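Local coordinates for protein diaminobutyrate-pyruvate transaminase and L-2,4-diaminobutyrate decarboxylase (Vibrio parahaemolyticus, PDB 2QMA) that probably uses pyridoxal 5'-phosphate to decarboxylate L-2,4-diaminobutyrate through this C-terminal, glutamate decarboxylase-like domain of a longer protein that also carries an aminotransferase part, at residues T243-V248 with L277-D282; A250-K253 with I258-A261; T214-A219 with V229-A234; L175-D180 with L336-K341. One frame throughout, in Å; residues are numbered along the deposited sequence.

Interaction 1 of 4, residues T243-V248 with L277-D282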
loop_
_atom_site.group_PDB
_atom_site.type_symbol
_atom_site.label_atom_id
_atom_site.label_comp_id
_atom_site.label_asym_id
_atom_site.label_seq_id
_atom_site.Cartn_x
_atom_site.Cartn_y
_atom_site.Cartn_z
ATOM N N THR A 243 1.188 -27.964 24.536
ATOM C CA THR A 243 0.836 -28.795 25.699
ATOM C C THR A 243 -0.608 -28.673 26.134
ATOM O O THR A 243 -1.250 -29.662 26.385
ATOM C CB THR A 243 1.735 -28.484 26.957
ATOM O OG1 THR A 243 3.110 -28.619 26.595
ATOM C CG2 THR A 243 1.464 -29.473 28.030
ATOM N N LYS A 244 -1.124 -27.464 26.248
ATOM C CA LYS A 244 -2.533 -27.333 26.673
ATOM C C LYS A 244 -3.471 -26.765 25.596
ATOM O O LYS A 244 -4.553 -26.281 25.910
ATOM C CB LYS A 244 -2.613 -26.510 27.978
ATOM C CG LYS A 244 -1.670 -27.004 29.081
ATOM C CD LYS A 244 -1.911 -28.489 29.439
ATOM C CE LYS A 244 -1.150 -28.918 30.692
ATOM N NZ LYS A 244 -1.516 -30.314 31.066
ATOM N N LEU A 245 -3.064 -26.838 24.332
ATOM C CA LEU A 245 -3.748 -26.123 23.311
ATOM C C LEU A 245 -5.077 -26.830 23.127
ATOM O O LEU A 245 -6.123 -26.178 23.106
ATOM C CB LEU A 245 -2.919 -26.074 22.017
ATOM C CG LEU A 245 -3.629 -25.648 20.712
ATOM C CD1 LEU A 245 -4.295 -24.232 20.861
ATOM C CD2 LEU A 245 -2.683 -25.695 19.501
ATOM N N ASP A 246 -5.044 -28.165 23.037
ATOM C CA ASP A 246 -6.296 -28.916 22.880
ATOM C C ASP A 246 -7.271 -28.627 24.017
ATOM O O ASP A 246 -8.424 -28.396 23.751
ATOM C CB ASP A 246 -6.057 -30.404 22.714
ATOM C CG ASP A 246 -7.329 -31.156 22.386
ATOM O OD1 ASP A 246 -7.838 -31.046 21.255
ATOM O OD2 ASP A 246 -7.825 -31.855 23.274
ATOM N N GLU A 247 -6.798 -28.630 25.276
ATOM C CA GLU A 247 -7.687 -28.401 26.426
ATOM C C GLU A 247 -8.243 -26.948 26.496
ATOM O O GLU A 247 -9.397 -26.758 26.881
ATOM C CB GLU A 247 -7.059 -28.863 27.774
ATOM C CG GLU A 247 -5.931 -28.003 28.301
ATOM C CD GLU A 247 -5.613 -28.205 29.825
ATOM O OE1 GLU A 247 -6.220 -29.075 30.527
ATOM O OE2 GLU A 247 -4.734 -27.473 30.320
ATOM N N VAL A 248 -7.433 -25.952 26.119
ATOM C CA VAL A 248 -7.869 -24.545 26.039
ATOM C C VAL A 248 -9.030 -24.410 25.029
ATOM O O VAL A 248 -10.041 -23.764 25.311
ATOM C CB VAL A 248 -6.680 -23.583 25.701
ATOM C CG1 VAL A 248 -7.171 -22.255 25.128
ATOM C CG2 VAL A 248 -5.828 -23.298 26.971
ATOM N N LEU A 277 3.467 -25.757 13.208
ATOM C CA LEU A 277 2.405 -25.495 12.259
ATOM C C LEU A 277 1.630 -26.776 11.935
ATOM O O LEU A 277 0.444 -26.738 11.713
ATOM C CB LEU A 277 3.009 -24.908 10.982
ATOM C CG LEU A 277 3.680 -23.536 11.030
ATOM C CD1 LEU A 277 3.986 -23.010 9.545
ATOM C CD2 LEU A 277 2.848 -22.540 11.884
ATOM N N ASP A 278 2.316 -27.913 11.894
ATOM C CA ASP A 278 1.626 -29.178 11.631
ATOM C C ASP A 278 0.637 -29.564 12.722
ATOM O O ASP A 278 -0.464 -29.995 12.457
ATOM C CB ASP A 278 2.656 -30.291 11.413
ATOM C CG ASP A 278 2.118 -31.387 10.543
ATOM O OD1 ASP A 278 1.624 -31.104 9.439
ATOM O OD2 ASP A 278 2.204 -32.537 10.953
ATOM N N PHE A 279 1.031 -29.411 13.973
ATOM C CA PHE A 279 0.071 -29.679 15.076
ATOM C C PHE A 279 -1.083 -28.671 15.124
ATOM O O PHE A 279 -2.235 -29.043 15.399
ATOM C CB PHE A 279 0.776 -29.684 16.437
ATOM C CG PHE A 279 -0.113 -30.092 17.550
ATOM C CD1 PHE A 279 -0.339 -31.437 17.810
ATOM C CD2 PHE A 279 -0.753 -29.136 18.337
ATOM C CE1 PHE A 279 -1.189 -31.828 18.871
ATOM C CE2 PHE A 279 -1.575 -29.503 19.371
ATOM C CZ PHE A 279 -1.795 -30.872 19.653
ATOM N N ILE A 280 -0.779 -27.414 14.827
ATOM C CA ILE A 280 -1.818 -26.384 14.778
ATOM C C ILE A 280 -2.807 -26.792 13.665
ATOM O O ILE A 280 -4.027 -26.703 13.836
ATOM C CB ILE A 280 -1.212 -25.028 14.556
ATOM C CG1 ILE A 280 -0.447 -24.631 15.832
ATOM C CG2 ILE A 280 -2.309 -23.960 14.273
ATOM C CD1 ILE A 280 0.362 -23.335 15.718
ATOM N N ALA A 281 -2.275 -27.292 12.552
ATOM C CA ALA A 281 -3.119 -27.704 11.425
ATOM C C ALA A 281 -3.996 -28.867 11.854
ATOM O O ALA A 281 -5.174 -28.980 11.441
ATOM C CB ALA A 281 -2.264 -28.044 10.143
ATOM N N ASP A 282 -3.450 -29.751 12.691
ATOM C CA ASP A 282 -4.244 -30.887 13.180
ATOM C C ASP A 282 -5.304 -30.430 14.138
ATOM O O ASP A 282 -6.363 -31.026 14.172
ATOM C CB ASP A 282 -3.362 -31.941 13.854
ATOM C CG ASP A 282 -2.450 -32.667 12.857
ATOM O OD1 ASP A 282 -2.824 -32.801 11.662
ATOM O OD2 ASP A 282 -1.381 -33.110 13.280
#

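Interaction 2 of 4, residues A250-K253 with I258-A261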
loop_
_atom_site.group_PDB
_atom_site.type_symbol
_atom_site.label_atom_id
_atom_site.label_comp_id
_atom_site.label_asym_id
_atom_site.label_seq_id
_atom_site.Cartn_x
_atom_site.Cartn_y
_atom_site.Cartn_z
ATOM N N ALA A 250 -10.949 -26.969 23.919
ATOM C CA ALA A 250 -12.081 -27.780 24.388
ATOM C C ALA A 250 -12.873 -27.016 25.436
ATOM O O ALA A 250 -14.092 -27.006 25.414
ATOM C CB ALA A 250 -11.592 -29.116 24.956
ATOM N N GLN A 251 -12.169 -26.370 26.351
ATOM C CA GLN A 251 -12.801 -25.612 27.429
ATOM C C GLN A 251 -13.580 -24.401 26.913
ATOM O O GLN A 251 -14.663 -24.068 27.439
ATOM C CB GLN A 251 -11.744 -25.165 28.445
ATOM C CG GLN A 251 -12.294 -24.878 29.845
ATOM C CD GLN A 251 -12.733 -23.441 30.031
ATOM O OE1 GLN A 251 -12.177 -22.527 29.412
ATOM N NE2 GLN A 251 -13.734 -23.225 30.898
ATOM N N ALA A 252 -13.004 -23.706 25.930
ATOM C CA ALA A 252 -13.701 -22.577 25.284
ATOM C C ALA A 252 -15.007 -23.077 24.727
ATOM O O ALA A 252 -16.060 -22.468 24.954
ATOM C CB ALA A 252 -12.859 -21.996 24.164
ATOM N N LYS A 253 -14.955 -24.179 23.973
ATOM C CA LYS A 253 -16.208 -24.722 23.401
ATOM C C LYS A 253 -17.211 -25.175 24.462
ATOM O O LYS A 253 -18.441 -25.020 24.301
ATOM C CB LYS A 253 -15.901 -25.840 22.426
ATOM C CG LYS A 253 -15.061 -25.378 21.224
ATOM C CD LYS A 253 -15.203 -26.339 20.030
ATOM C CE LYS A 253 -14.248 -27.493 20.152
ATOM N NZ LYS A 253 -14.499 -28.673 19.232
ATOM N N ILE A 258 -16.804 -20.125 20.469
ATOM C CA ILE A 258 -16.685 -20.691 19.122
ATOM C C ILE A 258 -15.254 -20.336 18.592
ATOM O O ILE A 258 -15.068 -19.354 17.911
ATOM C CB ILE A 258 -17.832 -20.189 18.193
ATOM C CG1 ILE A 258 -19.234 -20.498 18.794
ATOM C CG2 ILE A 258 -17.669 -20.726 16.750
ATOM C CD1 ILE A 258 -20.403 -19.894 17.993
ATOM N N PRO A 259 -14.236 -21.131 18.976
ATOM C CA PRO A 259 -12.898 -20.915 18.392
ATOM C C PRO A 259 -13.018 -21.238 16.886
ATOM O O PRO A 259 -13.388 -22.350 16.537
ATOM C CB PRO A 259 -12.011 -21.947 19.128
ATOM C CG PRO A 259 -12.818 -22.349 20.355
ATOM C CD PRO A 259 -14.254 -22.285 19.894
ATOM N N PHE A 260 -12.774 -20.266 16.014
ATOM C CA PHE A 260 -12.979 -20.478 14.573
ATOM C C PHE A 260 -11.711 -20.308 13.756
ATOM O O PHE A 260 -11.665 -20.670 12.572
ATOM C CB PHE A 260 -14.048 -19.492 14.040
ATOM C CG PHE A 260 -13.574 -18.055 13.910
ATOM C CD1 PHE A 260 -13.094 -17.569 12.691
ATOM C CD2 PHE A 260 -13.601 -17.202 15.002
ATOM C CE1 PHE A 260 -12.664 -16.214 12.558
ATOM C CE2 PHE A 260 -13.167 -15.889 14.905
ATOM C CZ PHE A 260 -12.704 -15.377 13.665
ATOM N N ALA A 261 -10.689 -19.694 14.365
ATOM C CA ALA A 261 -9.443 -19.512 13.652
ATOM C C ALA A 261 -8.261 -19.619 14.592
ATOM O O ALA A 261 -8.352 -19.234 15.767
ATOM C CB ALA A 261 -9.376 -18.109 12.967
#

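Interaction 3 of 4, residues T214-A219 with V229-A234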
loop_
_atom_site.group_PDB
_atom_site.type_symbol
_atom_site.label_atom_id
_atom_site.label_comp_id
_atom_site.label_asym_id
_atom_site.label_seq_id
_atom_site.Cartn_x
_atom_site.Cartn_y
_atom_site.Cartn_z
ATOM N N THR A 214 -0.851 -7.492 15.194
ATOM C CA THR A 214 -1.854 -7.304 14.151
ATOM C C THR A 214 -2.969 -8.370 14.259
ATOM O O THR A 214 -3.966 -8.270 13.538
ATOM C CB THR A 214 -1.294 -7.239 12.688
ATOM O OG1 THR A 214 -0.444 -8.367 12.419
ATOM C CG2 THR A 214 -0.517 -5.924 12.443
ATOM N N VAL A 215 -2.824 -9.368 15.134
ATOM C CA VAL A 215 -3.975 -10.292 15.402
ATOM C C VAL A 215 -5.064 -9.561 16.197
ATOM O O VAL A 215 -6.216 -9.555 15.809
ATOM C CB VAL A 215 -3.603 -11.667 16.096
ATOM C CG1 VAL A 215 -4.860 -12.527 16.351
ATOM C CG2 VAL A 215 -2.606 -12.467 15.263
ATOM N N GLN A 216 -4.686 -8.975 17.332
ATOM C CA GLN A 216 -5.597 -8.153 18.119
ATOM C C GLN A 216 -6.108 -6.978 17.254
ATOM O O GLN A 216 -7.296 -6.690 17.236
ATOM C CB GLN A 216 -4.853 -7.618 19.339
ATOM C CG GLN A 216 -4.548 -8.695 20.357
ATOM C CD GLN A 216 -3.301 -9.589 20.083
ATOM O OE1 GLN A 216 -2.744 -9.670 18.980
ATOM N NE2 GLN A 216 -2.871 -10.265 21.130
ATOM N N LYS A 217 -5.200 -6.329 16.514
ATOM C CA LYS A 217 -5.583 -5.128 15.736
ATOM C C LYS A 217 -6.533 -5.562 14.619
ATOM O O LYS A 217 -7.494 -4.863 14.308
ATOM C CB LYS A 217 -4.365 -4.418 15.138
ATOM C CG LYS A 217 -3.431 -3.828 16.179
ATOM C CD LYS A 217 -2.313 -3.028 15.531
ATOM C CE LYS A 217 -2.449 -1.547 15.841
ATOM N NZ LYS A 217 -1.153 -0.813 15.566
ATOM N N SER A 218 -6.276 -6.738 14.059
ATOM C CA SER A 218 -7.133 -7.294 13.010
ATOM C C SER A 218 -8.515 -7.545 13.581
ATOM O O SER A 218 -9.516 -7.171 12.987
ATOM C CB SER A 218 -6.530 -8.596 12.461
ATOM O OG SER A 218 -5.483 -8.247 11.570
ATOM N N ALA A 219 -8.567 -8.148 14.768
ATOM C CA ALA A 219 -9.855 -8.417 15.404
ATOM C C ALA A 219 -10.651 -7.130 15.664
ATOM O O ALA A 219 -11.877 -7.088 15.460
ATOM C CB ALA A 219 -9.672 -9.259 16.706
ATOM N N VAL A 229 -9.734 -12.396 20.949
ATOM C CA VAL A 229 -8.447 -13.093 20.822
ATOM C C VAL A 229 -8.177 -13.876 22.086
ATOM O O VAL A 229 -8.167 -13.322 23.184
ATOM C CB VAL A 229 -7.293 -12.118 20.524
ATOM C CG1 VAL A 229 -5.944 -12.863 20.367
ATOM C CG2 VAL A 229 -7.582 -11.318 19.277
HETATM N N MSE A 230 -7.948 -15.177 21.906
HETATM C CA MSE A 230 -7.708 -16.115 22.993
HETATM C C MSE A 230 -6.235 -16.486 22.924
HETATM O O MSE A 230 -5.792 -17.112 21.959
HETATM C CB MSE A 230 -8.530 -17.359 22.668
HETATM C CG MSE A 230 -9.367 -17.833 23.729
HETATM SE SE MSE A 230 -10.351 -19.334 22.939
HETATM C CE MSE A 230 -10.039 -20.240 24.493
ATOM N N THR A 231 -5.444 -16.084 23.909
ATOM C CA THR A 231 -4.020 -16.330 23.785
ATOM C C THR A 231 -3.639 -17.641 24.492
ATOM O O THR A 231 -4.267 -18.061 25.475
ATOM C CB THR A 231 -3.144 -15.168 24.280
ATOM O OG1 THR A 231 -3.231 -15.115 25.708
ATOM C CG2 THR A 231 -3.571 -13.807 23.673
ATOM N N VAL A 232 -2.636 -18.310 23.958
ATOM C CA VAL A 232 -2.108 -19.531 24.551
ATOM C C VAL A 232 -0.680 -19.232 24.993
ATOM O O VAL A 232 0.044 -18.503 24.310
ATOM C CB VAL A 232 -2.109 -20.694 23.511
ATOM C CG1 VAL A 232 -1.624 -22.005 24.130
ATOM C CG2 VAL A 232 -3.516 -20.873 22.923
ATOM N N ASP A 233 -0.252 -19.825 26.107
ATOM C CA ASP A 233 1.101 -19.613 26.599
ATOM C C ASP A 233 2.127 -19.967 25.538
ATOM O O ASP A 233 1.894 -20.867 24.721
ATOM C CB ASP A 233 1.348 -20.482 27.827
ATOM C CG ASP A 233 0.548 -20.024 29.038
ATOM O OD1 ASP A 233 0.050 -18.876 29.018
ATOM O OD2 ASP A 233 0.420 -20.814 30.003
ATOM N N ALA A 234 3.225 -19.218 25.537
ATOM C CA ALA A 234 4.388 -19.491 24.729
ATOM C C ALA A 234 5.475 -20.204 25.564
ATOM O O ALA A 234 5.625 -19.982 26.783
ATOM C CB ALA A 234 4.934 -18.205 24.108
#

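Interaction 4 of 4, residues L175-D180 with L336-K341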
loop_
_atom_site.group_PDB
_atom_site.type_symbol
_atom_site.label_atom_id
_atom_site.label_comp_id
_atom_site.label_asym_id
_atom_site.label_seq_id
_atom_site.Cartn_x
_atom_site.Cartn_y
_atom_site.Cartn_z
ATOM N N LEU A 175 -7.613 -13.323 8.298
ATOM C CA LEU A 175 -8.547 -13.477 9.407
ATOM C C LEU A 175 -9.954 -12.982 9.096
ATOM O O LEU A 175 -10.929 -13.529 9.620
ATOM C CB LEU A 175 -8.001 -12.796 10.668
ATOM C CG LEU A 175 -6.731 -13.461 11.227
ATOM C CD1 LEU A 175 -6.092 -12.564 12.282
ATOM C CD2 LEU A 175 -6.994 -14.828 11.823
HETATM N N MSE A 176 -10.074 -11.941 8.279
HETATM C CA MSE A 176 -11.406 -11.550 7.787
HETATM C C MSE A 176 -12.021 -12.666 6.932
HETATM O O MSE A 176 -13.212 -12.944 7.038
HETATM C CB MSE A 176 -11.367 -10.291 6.919
HETATM C CG MSE A 176 -12.771 -9.731 6.720
HETATM SE SE MSE A 176 -12.620 -8.194 5.573
HETATM C CE MSE A 176 -11.462 -7.281 6.791
ATOM N N LEU A 177 -11.228 -13.301 6.070
ATOM C CA LEU A 177 -11.775 -14.457 5.299
ATOM C C LEU A 177 -12.270 -15.518 6.271
ATOM O O LEU A 177 -13.351 -16.071 6.094
ATOM C CB LEU A 177 -10.781 -15.059 4.296
ATOM C CG LEU A 177 -10.465 -14.109 3.131
ATOM C CD1 LEU A 177 -9.300 -14.716 2.328
ATOM C CD2 LEU A 177 -11.698 -13.845 2.277
ATOM N N ALA A 178 -11.495 -15.758 7.322
ATOM C CA ALA A 178 -11.879 -16.774 8.333
ATOM C C ALA A 178 -13.198 -16.403 9.007
ATOM O O ALA A 178 -14.021 -17.259 9.228
ATOM C CB ALA A 178 -10.773 -16.942 9.365
ATOM N N ARG A 179 -13.339 -15.125 9.333
ATOM C CA ARG A 179 -14.526 -14.582 9.977
ATOM C C ARG A 179 -15.764 -14.870 9.101
ATOM O O ARG A 179 -16.724 -15.451 9.581
ATOM C CB ARG A 179 -14.341 -13.071 10.262
ATOM C CG ARG A 179 -15.617 -12.421 10.840
ATOM C CD ARG A 179 -15.581 -10.875 10.591
ATOM N NE ARG A 179 -15.788 -10.512 9.174
ATOM C CZ ARG A 179 -15.831 -9.266 8.695
ATOM N NH1 ARG A 179 -15.705 -8.206 9.523
ATOM N NH2 ARG A 179 -16.045 -9.049 7.384
ATOM N N ASP A 180 -15.708 -14.542 7.814
ATOM C CA ASP A 180 -16.846 -14.745 6.915
ATOM C C ASP A 180 -17.046 -16.257 6.679
ATOM O O ASP A 180 -18.188 -16.743 6.534
ATOM C CB ASP A 180 -16.583 -14.022 5.595
ATOM C CG ASP A 180 -16.707 -12.507 5.704
ATOM O OD1 ASP A 180 -16.579 -11.913 6.814
ATOM O OD2 ASP A 180 -16.891 -11.897 4.662
ATOM N N LEU A 336 -1.055 -12.569 0.182
ATOM C CA LEU A 336 -1.806 -13.507 0.951
ATOM C C LEU A 336 -2.144 -14.660 0.048
ATOM O O LEU A 336 -2.789 -14.470 -0.999
ATOM C CB LEU A 336 -3.089 -12.867 1.421
ATOM C CG LEU A 336 -3.898 -13.868 2.293
ATOM C CD1 LEU A 336 -3.328 -13.905 3.750
ATOM C CD2 LEU A 336 -5.357 -13.533 2.227
ATOM N N LEU A 337 -1.755 -15.866 0.467
ATOM C CA LEU A 337 -2.076 -17.074 -0.298
ATOM C C LEU A 337 -3.197 -17.817 0.403
ATOM O O LEU A 337 -3.306 -17.805 1.660
ATOM C CB LEU A 337 -0.856 -17.998 -0.418
ATOM C CG LEU A 337 0.449 -17.312 -0.881
ATOM C CD1 LEU A 337 1.557 -18.366 -0.880
ATOM C CD2 LEU A 337 0.284 -16.673 -2.296
ATOM N N VAL A 338 -4.034 -18.446 -0.398
ATOM C CA VAL A 338 -5.068 -19.308 0.135
ATOM C C VAL A 338 -5.041 -20.687 -0.533
ATOM O O VAL A 338 -4.735 -20.808 -1.731
ATOM C CB VAL A 338 -6.549 -18.690 0.058
ATOM C CG1 VAL A 338 -6.647 -17.341 0.884
ATOM C CG2 VAL A 338 -7.058 -18.581 -1.378
ATOM N N ASN A 339 -5.329 -21.713 0.256
ATOM C CA ASN A 339 -5.340 -23.056 -0.261
ATOM C C ASN A 339 -6.545 -23.334 -1.154
ATOM O O ASN A 339 -6.476 -24.176 -2.062
ATOM C CB ASN A 339 -5.249 -24.101 0.876
ATOM C CG ASN A 339 -3.996 -24.975 0.763
ATOM O OD1 ASN A 339 -3.620 -25.405 -0.347
ATOM N ND2 ASN A 339 -3.350 -25.265 1.913
ATOM N N ASP A 340 -7.630 -22.597 -0.935
ATOM C CA ASP A 340 -8.859 -22.826 -1.772
ATOM C C ASP A 340 -9.388 -21.476 -2.226
ATOM O O ASP A 340 -9.984 -20.739 -1.443
ATOM C CB ASP A 340 -9.916 -23.562 -0.936
ATOM C CG ASP A 340 -11.117 -23.982 -1.749
ATOM O OD1 ASP A 340 -11.356 -23.393 -2.838
ATOM O OD2 ASP A 340 -11.835 -24.898 -1.298
ATOM N N LYS A 341 -9.113 -21.127 -3.464
ATOM C CA LYS A 341 -9.542 -19.830 -4.010
ATOM C C LYS A 341 -11.054 -19.549 -3.915
ATOM O O LYS A 341 -11.476 -18.374 -3.996
ATOM C CB LYS A 341 -9.058 -19.674 -5.452
ATOM C CG LYS A 341 -9.761 -20.601 -6.428
ATOM C CD LYS A 341 -9.025 -20.461 -7.728
ATOM C CE LYS A 341 -9.318 -21.603 -8.648
ATOM N NZ LYS A 341 -8.381 -21.502 -9.819
#

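Interaction 1 of 4, residues T243-V248 with L277-D282
Leu245 and Phe279 join two helices that pack on one side of the seven-stranded sheet of a PLP-dependent decarboxylase domain. Helix 245-254 brings the leucine and helix 277-287 brings the ring. The two side chains run alongside each other, pointing opposite ways, and do not meet end to end. Leu245 keeps CG anti to its backbone N (chi1 165°). This carries its CD2 methyl out to the ring. The methyl lies at the ring edge, near the ring plane, and not over a face. CD2 of Leu245 is 4.0 Å from CE2 of Phe279 and 4.1 Å from CD2 of Phe279. The contact is purely apolar, and no hydrogen bond crosses it. Phe279 also rests on Ile242, in the loop that leads into the first helix.

Leu245 and Ile280 both reach Ile262 of strand 258-265, so the pair of helices sits directly on the sheet. A polar tie lies beside the apolar patch. OD1 of Asp246 forms a salt bridge with Lys286 and a hydrogen bond with His287, both near the end of the second helix. The second apolar touch is looser: the CD2 methyl of Leu245 stands 4.4 Å from CG1 of Ile280.

Interaction 2 of 4, residues A250-K253 with I258-A261
Pro259 meets two successive residues of helix 245-254, Ala252 and Lys253. The tight part is at CG and CD of Pro259. CD of Pro259 lies 3.5 Å from CG of Lys253, closer than carbons usually pack. CG of Pro259 is 3.9 Å from CG of Lys253. On its other neighbour the fit is ordinary: CB of Ala252 stands 3.8 Å from CG of Pro259. Ala252 and Pro259 are both buried. The bond from CA to CB points across the contact in each of them.

The outer part of the Lys253 chain is looser, and the residue as a whole is exposed. Its first torsion sets CG anti to the carbonyl carbon (chi1 -62°), which lays the start of the chain against the proline. The chain then passes the ring at a slant and bends at chi3 (-85°). Beyond CG, only CD of Lys253, 4.2 Å from CD of Pro259, keeps near the ring. The amino group goes elsewhere: NZ hydrogen-bonds to ND1 of His287. No hydrogen bond joins the two segments.

The contact closes the short connection from helix 245-254 to strand 258-265 in the alpha/beta domain. Pro259 also touches Met289, while the next residue, Phe260, packs on Ala178 and Ile182 of helix 167-187. Strand 258-265 thus lies between two helices, with strands 203-208 and 290-295 beside it in the sheet.

Interaction 3 of 4, residues T214-A219 with V229-A234
Helix 214-219 and strand 229-232 run nearly antiparallel, with 163° between their N-to-C directions. Their axes come within 9.6 Å. The backbones are nearest at Gln216 and Val229, whose CA atoms are 6.3 Å apart. Within the helix, Ala219 N hydrogen-bonds to Val215 O. No hydrogen bond passes from helix to strand.

Val229 carries the contact with both methyls. Its CG2 sits against the helix backbone and the small side chain of Ala219: CG2 of Val229 is 3.9 Å from CA of Gln216 and 3.9 Å from CB of Ala219. CG1 of Val215 is about equally far from both methyls, 4.2 Å from CG1 and from CG2 of Val229, and the two valines meet at a slant. The methyls of Val229 are spread by its torsion, with CG1 anti to the backbone N (chi1 -179°) and CG2 anti to the carbonyl carbon.

The helix and strand belong to a beta-alpha-beta unit: strand 203-208, helix 214-221, strand 229-232. Strands 203-208 and 229-232 are parallel neighbours, and the second is an outermost strand of the sheet in this chain. Val215 also packs on Ile205, and Val229 on Cys207, both of strand 203-208.

Gln216 closes one side. Its side chain starts off beside the contact, but a bend at chi2 (81°) brings its end nearer the strand. It runs roughly perpendicular to Val229. CG1 is the Val229 methyl that the amide reaches, with NE2 of Gln216 4.1 Å from CG1 of Val229. NE2 of Gln216 also stands 4.4 Å from CG2 of Thr231, a distant touch at the margin.

Interaction 4 of 4, residues L175-D180 with L336-K341
Leu177 makes the apolar contact with Leu336 and Val338, and it does so with one methyl. CD1 of Leu177 lies 4.0 Å from CG1 of Val338 and 4.1 Å from CD2 of Leu336. The two approaches differ. Leu177 and Leu336 lie alongside and point opposite ways, whereas Leu177 is roughly perpendicular to Val338. Leu177 has CG anti to its carbonyl carbon (chi1 -68°), which directs the branch to the strand. All three residues are buried. Leu336 and Val338 alternate with Leu337 along the strand, so both can face the helix.

This is a helix lying on one face of the mixed sheet of the PLP-dependent decarboxylase domain. Helix 167-187 supplies Leu177. Strand 334-338, antiparallel to both its neighbours, supplies the other two. Leu177 also packs on Trp290 of strand 290-295.

The polar interactions stay within the helix or leave the two segments. Arg179 holds Asp180 in a salt bridge, with NE and NH2 both directed at OD1. Arg179 NE is 2.9 Å and Arg179 NH2 3.0 Å from Asp180 OD1. The oxygen lies close to the guanidinium plane, 8° out of it. CG of Met176, a selenomethionine here, sits over one face of the guanidinium, shifted toward the rim. Arg179 also reaches the subunit interface: its NH1 and NH2 donate hydrogen bonds to the carbonyl oxygens of Trp221 and Ser220 of the second subunit.

Overall arrangement
All four contacts sit on the seven-stranded sheet or the helices packed against it. Interactions 1 and 2 share helix 245-254. Interaction 1 joins it to another helix; interaction 2 joins it to the strand that follows it. The touching residues are all buried in interaction 4 and mostly so in interaction 1. Interaction 2 has an exposed margin at Lys253, and interaction 3, at an edge strand, is partly buried. Met230 of interaction 3, a selenomethionine, touches Val248 and Ala252. From interaction 4, Ala178 meets Ala261, and Leu175 meets Val215 and Ser218. Every crossing is apolar or van der Waals. The charged groups of interaction 1 pair within the chain, whereas interaction 4 also reaches the second subunit.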